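Local coordinates for protein Gp6 (Enterobacteria phage HK97, PDB 3JVO) that completes the phage head as a thirteen-subunit ring of the head-tail connector, joining portal protein to gp7 and leaving a central channel open for DNA ejection, at residues Leu28-Cys40 with Ala62-Arg74. Residues are numbered along the deposited sequence; the frame is centred on the assembly and turned at random. Where two conformers were deposited one is given.
Sequences LITLYAQAAFDYC and AVLLVFADMFEHR
An obliquely crossed, roughly antiparallel pair of helices, 26-44 and 57-72, forms the core of this gp6-like connector subunit, with Phe67 as a knob in the hole made by Ile29, Tyr32, Ala33 and Ala36. The axes of 28-40 and 62-72 approach to 8.3 Å, their N-to-C directions 134° apart, and the backbones come nearest at Ala36 and Phe67, where the small alanine side chain leaves room: Ala36 CB lies 3.5 Å from Phe67 N. With CG anti to the backbone N (chi1 157°), the Phe67 ring swings up beside helix 28-40. There its CE1 meets Ile29 CG2 at 3.6 Å, and the ring edge faces Ile29 O and Ala33 N; Phe14 of helix 11-17 meets the same ring at a tilt.

Towards the other end, Cys40 rests among Ala62, Val63 and Val66, its CB 3.8 Å from Val63 CG2. Val66 divides its branches, CG1 reaching Ala36 CB at 3.7 Å while CG2 turns to Cys40 SG. Met92 of helix 87-93 also packs on Cys40.

Tyr32 lays its ring across the last turn of helix 62-72. Met70, present as selenomethionine, makes a CH-pi contact over one face through CB, 4.2 Å from the ring centroid, and Met70 O and Phe71 N lie above the rim of that face; Leu28 O lies over the opposite one. The phenol oxygen projects towards the subunit boundary, where it hydrogen-bonds Gln17 of a neighbouring subunit. Beneath this oxygen the Arg74 guanidinium is steadied from its own segment: NE donates to Phe71 O at 2.8 Å, the donor standing above the carbonyl plane. Tyr32 OH sits over a guanidinium face, 3.1 Å from Arg74 NE but too poorly angled for a hydrogen bond.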
# COMPACT_ATOMS: atom_id res chain seq x y z
N LEU G 28 -28.16 -31.97 15.34
CA LEU G 28 -27.56 -30.99 14.45
C LEU G 28 -26.37 -31.55 13.67
O LEU G 28 -26.30 -31.45 12.42
CB LEU G 28 -27.14 -29.74 15.23
CG LEU G 28 -26.62 -28.60 14.35
CD1 LEU G 28 -27.72 -27.96 13.54
CD2 LEU G 28 -25.95 -27.57 15.25
N ILE G 29 -25.43 -32.16 14.39
CA ILE G 29 -24.25 -32.78 13.78
C ILE G 29 -24.63 -33.82 12.71
O ILE G 29 -24.07 -33.85 11.60
CB ILE G 29 -23.30 -33.39 14.85
CG1 ILE G 29 -22.64 -32.24 15.63
CG2 ILE G 29 -22.28 -34.33 14.20
CD1 ILE G 29 -21.94 -32.69 16.91
N THR G 30 -25.61 -34.66 13.05
CA THR G 30 -26.17 -35.64 12.11
C THR G 30 -26.72 -34.97 10.84
O THR G 30 -26.52 -35.50 9.72
CB THR G 30 -27.24 -36.54 12.77
OG1 THR G 30 -26.63 -37.26 13.86
CG2 THR G 30 -27.83 -37.55 11.77
N LEU G 31 -27.38 -33.82 11.00
CA LEU G 31 -27.91 -33.09 9.85
C LEU G 31 -26.78 -32.58 8.93
O LEU G 31 -26.86 -32.68 7.70
CB LEU G 31 -28.83 -31.94 10.32
CG LEU G 31 -29.55 -31.10 9.26
CD1 LEU G 31 -30.64 -30.15 9.85
CD2 LEU G 31 -28.52 -30.26 8.42
N TYR G 32 -25.71 -32.07 9.54
CA TYR G 32 -24.56 -31.61 8.77
C TYR G 32 -23.91 -32.78 8.01
O TYR G 32 -23.51 -32.64 6.86
CB TYR G 32 -23.50 -30.99 9.68
CG TYR G 32 -23.86 -29.67 10.36
CD1 TYR G 32 -24.75 -28.77 9.79
CD2 TYR G 32 -23.27 -29.33 11.59
CE1 TYR G 32 -25.07 -27.55 10.43
CE2 TYR G 32 -23.59 -28.13 12.24
CZ TYR G 32 -24.46 -27.24 11.66
OH TYR G 32 -24.75 -26.05 12.31
N ALA G 33 -23.80 -33.92 8.68
CA ALA G 33 -23.20 -35.12 8.11
C ALA G 33 -24.03 -35.59 6.91
O ALA G 33 -23.47 -35.93 5.87
CB ALA G 33 -23.11 -36.22 9.15
N GLN G 34 -25.36 -35.59 7.07
CA GLN G 34 -26.26 -36.00 6.01
C GLN G 34 -26.18 -35.04 4.82
O GLN G 34 -26.17 -35.47 3.67
CB GLN G 34 -27.69 -36.08 6.53
CG GLN G 34 -27.91 -37.22 7.57
CD GLN G 34 -29.27 -37.13 8.24
OE1 GLN G 34 -29.89 -36.06 8.28
NE2 GLN G 34 -29.75 -38.26 8.78
N ALA G 35 -26.10 -33.74 5.12
CA ALA G 35 -26.00 -32.71 4.10
C ALA G 35 -24.69 -32.86 3.33
O ALA G 35 -24.68 -32.75 2.11
CB ALA G 35 -26.10 -31.33 4.72
N ALA G 36 -23.59 -33.08 4.04
CA ALA G 36 -22.28 -33.22 3.40
C ALA G 36 -22.23 -34.46 2.52
O ALA G 36 -21.63 -34.44 1.44
CB ALA G 36 -21.21 -33.29 4.43
N PHE G 37 -22.81 -35.54 3.00
CA PHE G 37 -22.82 -36.79 2.26
C PHE G 37 -23.68 -36.66 1.02
O PHE G 37 -23.24 -37.04 -0.07
CB PHE G 37 -23.32 -37.93 3.15
CG PHE G 37 -23.27 -39.29 2.49
CD1 PHE G 37 -22.04 -39.92 2.24
CD2 PHE G 37 -24.45 -39.96 2.18
CE1 PHE G 37 -22.01 -41.20 1.64
CE2 PHE G 37 -24.42 -41.24 1.59
CZ PHE G 37 -23.20 -41.85 1.32
N ASP G 38 -24.89 -36.13 1.18
CA ASP G 38 -25.80 -35.87 0.07
C ASP G 38 -25.09 -35.04 -1.02
O ASP G 38 -25.11 -35.37 -2.20
CB ASP G 38 -27.06 -35.16 0.58
CG ASP G 38 -28.05 -34.81 -0.53
OD1 ASP G 38 -28.25 -35.65 -1.43
OD2 ASP G 38 -28.63 -33.71 -0.51
N TYR G 39 -24.41 -33.98 -0.59
CA TYR G 39 -23.69 -33.10 -1.51
C TYR G 39 -22.59 -33.86 -2.26
O TYR G 39 -22.53 -33.82 -3.49
CB TYR G 39 -23.12 -31.89 -0.76
CG TYR G 39 -22.25 -31.01 -1.62
CD1 TYR G 39 -22.82 -30.04 -2.45
CD2 TYR G 39 -20.87 -31.15 -1.62
CE1 TYR G 39 -22.02 -29.25 -3.26
CE2 TYR G 39 -20.06 -30.37 -2.41
CZ TYR G 39 -20.64 -29.43 -3.23
OH TYR G 39 -19.83 -28.66 -4.01
N CYS G 40 -21.73 -34.58 -1.52
CA CYS G 40 -20.63 -35.28 -2.16
C CYS G 40 -21.10 -36.40 -3.11
O CYS G 40 -20.53 -36.56 -4.18
CB CYS G 40 -19.62 -35.81 -1.15
SG CYS G 40 -18.74 -34.49 -0.26
N ALA G 62 -13.50 -36.21 1.56
CA ALA G 62 -14.26 -35.03 1.16
C ALA G 62 -15.50 -34.76 2.04
O ALA G 62 -15.77 -33.61 2.39
CB ALA G 62 -14.67 -35.10 -0.34
N VAL G 63 -16.24 -35.80 2.39
CA VAL G 63 -17.43 -35.63 3.23
C VAL G 63 -17.03 -35.01 4.59
O VAL G 63 -17.69 -34.12 5.10
CB VAL G 63 -18.16 -36.99 3.45
CG1 VAL G 63 -19.24 -36.86 4.54
CG2 VAL G 63 -18.77 -37.51 2.13
N LEU G 64 -15.94 -35.50 5.15
CA LEU G 64 -15.43 -34.96 6.41
C LEU G 64 -15.12 -33.47 6.28
O LEU G 64 -15.41 -32.70 7.19
CB LEU G 64 -14.18 -35.70 6.87
CG LEU G 64 -14.36 -37.09 7.48
CD1 LEU G 64 -12.95 -37.67 7.79
CD2 LEU G 64 -15.20 -37.08 8.77
N LEU G 65 -14.55 -33.06 5.14
CA LEU G 65 -14.19 -31.65 4.96
C LEU G 65 -15.42 -30.76 4.79
O LEU G 65 -15.52 -29.65 5.34
CB LEU G 65 -13.24 -31.48 3.78
CG LEU G 65 -11.82 -32.07 3.91
CD1 LEU G 65 -11.21 -32.17 2.54
CD2 LEU G 65 -10.99 -31.15 4.81
N VAL G 66 -16.37 -31.27 4.02
CA VAL G 66 -17.60 -30.52 3.77
C VAL G 66 -18.39 -30.42 5.09
O VAL G 66 -18.93 -29.37 5.41
CB VAL G 66 -18.42 -31.17 2.61
CG1 VAL G 66 -19.81 -30.47 2.44
CG2 VAL G 66 -17.63 -31.05 1.32
N PHE G 67 -18.47 -31.53 5.82
CA PHE G 67 -19.16 -31.58 7.12
C PHE G 67 -18.57 -30.57 8.11
O PHE G 67 -19.29 -29.80 8.75
CB PHE G 67 -19.10 -33.01 7.71
CG PHE G 67 -19.27 -33.06 9.22
CD1 PHE G 67 -20.53 -33.09 9.79
CD2 PHE G 67 -18.16 -33.01 10.06
CE1 PHE G 67 -20.67 -33.08 11.19
CE2 PHE G 67 -18.29 -33.03 11.45
CZ PHE G 67 -19.55 -33.07 12.01
N ALA G 68 -17.24 -30.59 8.25
CA ALA G 68 -16.62 -29.68 9.21
C ALA G 68 -16.84 -28.21 8.78
O ALA G 68 -17.01 -27.34 9.60
CB ALA G 68 -15.11 -30.01 9.38
N ASP G 69 -16.85 -27.94 7.47
CA ASP G 69 -17.13 -26.57 7.04
C ASP G 69 -18.52 -26.09 7.52
O ASP G 69 -18.63 -25.00 8.07
CB ASP G 69 -16.99 -26.42 5.53
CG ASP G 69 -17.19 -25.01 5.07
OD1 ASP G 69 -16.40 -24.11 5.47
OD2 ASP G 69 -18.18 -24.78 4.33
N MSE G 70 -19.55 -26.91 7.34
CA MSE G 70 -20.90 -26.64 7.87
C MSE G 70 -20.92 -26.38 9.38
O MSE G 70 -21.63 -25.52 9.88
CB MSE G 70 -21.85 -27.81 7.60
CG MSE G 70 -22.11 -28.06 6.13
SE MSE G 70 -22.95 -26.51 5.30
CE MSE G 70 -24.61 -26.40 6.34
N PHE G 71 -20.16 -27.19 10.10
CA PHE G 71 -20.11 -27.04 11.53
C PHE G 71 -19.46 -25.72 11.99
O PHE G 71 -19.92 -25.09 12.93
CB PHE G 71 -19.42 -28.23 12.19
CG PHE G 71 -19.41 -28.12 13.69
CD1 PHE G 71 -20.50 -28.55 14.42
CD2 PHE G 71 -18.33 -27.55 14.35
CE1 PHE G 71 -20.52 -28.42 15.84
CE2 PHE G 71 -18.33 -27.43 15.77
CZ PHE G 71 -19.43 -27.87 16.50
N GLU G 72 -18.42 -25.31 11.28
CA GLU G 72 -17.65 -24.13 11.63
C GLU G 72 -18.20 -22.83 11.06
O GLU G 72 -18.03 -21.77 11.66
CB GLU G 72 -16.20 -24.30 11.14
CG GLU G 72 -15.49 -25.54 11.71
CD GLU G 72 -15.26 -25.50 13.22
OE1 GLU G 72 -15.29 -24.41 13.81
OE2 GLU G 72 -15.00 -26.58 13.82
N HIS G 73 -18.82 -22.89 9.88
CA HIS G 73 -19.23 -21.68 9.18
C HIS G 73 -20.75 -21.77 8.93
O HIS G 73 -21.22 -22.45 8.00
CB HIS G 73 -18.42 -21.50 7.89
CG HIS G 73 -16.93 -21.61 8.09
ND1 HIS G 73 -16.16 -22.55 7.44
CD2 HIS G 73 -16.08 -20.92 8.90
CE1 HIS G 73 -14.90 -22.42 7.82
NE2 HIS G 73 -14.83 -21.44 8.71
N ARG G 74 -21.49 -21.07 9.78
CA ARG G 74 -22.93 -21.23 9.97
C ARG G 74 -23.79 -20.29 9.13
O ARG G 74 -24.99 -20.47 9.09
CB ARG G 74 -23.27 -21.02 11.46
CG ARG G 74 -22.53 -21.95 12.44
CD ARG G 74 -23.26 -23.22 12.59
NE ARG G 74 -22.54 -24.18 13.43
CZ ARG G 74 -22.89 -24.53 14.67
NH1 ARG G 74 -23.97 -24.01 15.26
NH2 ARG G 74 -22.17 -25.43 15.32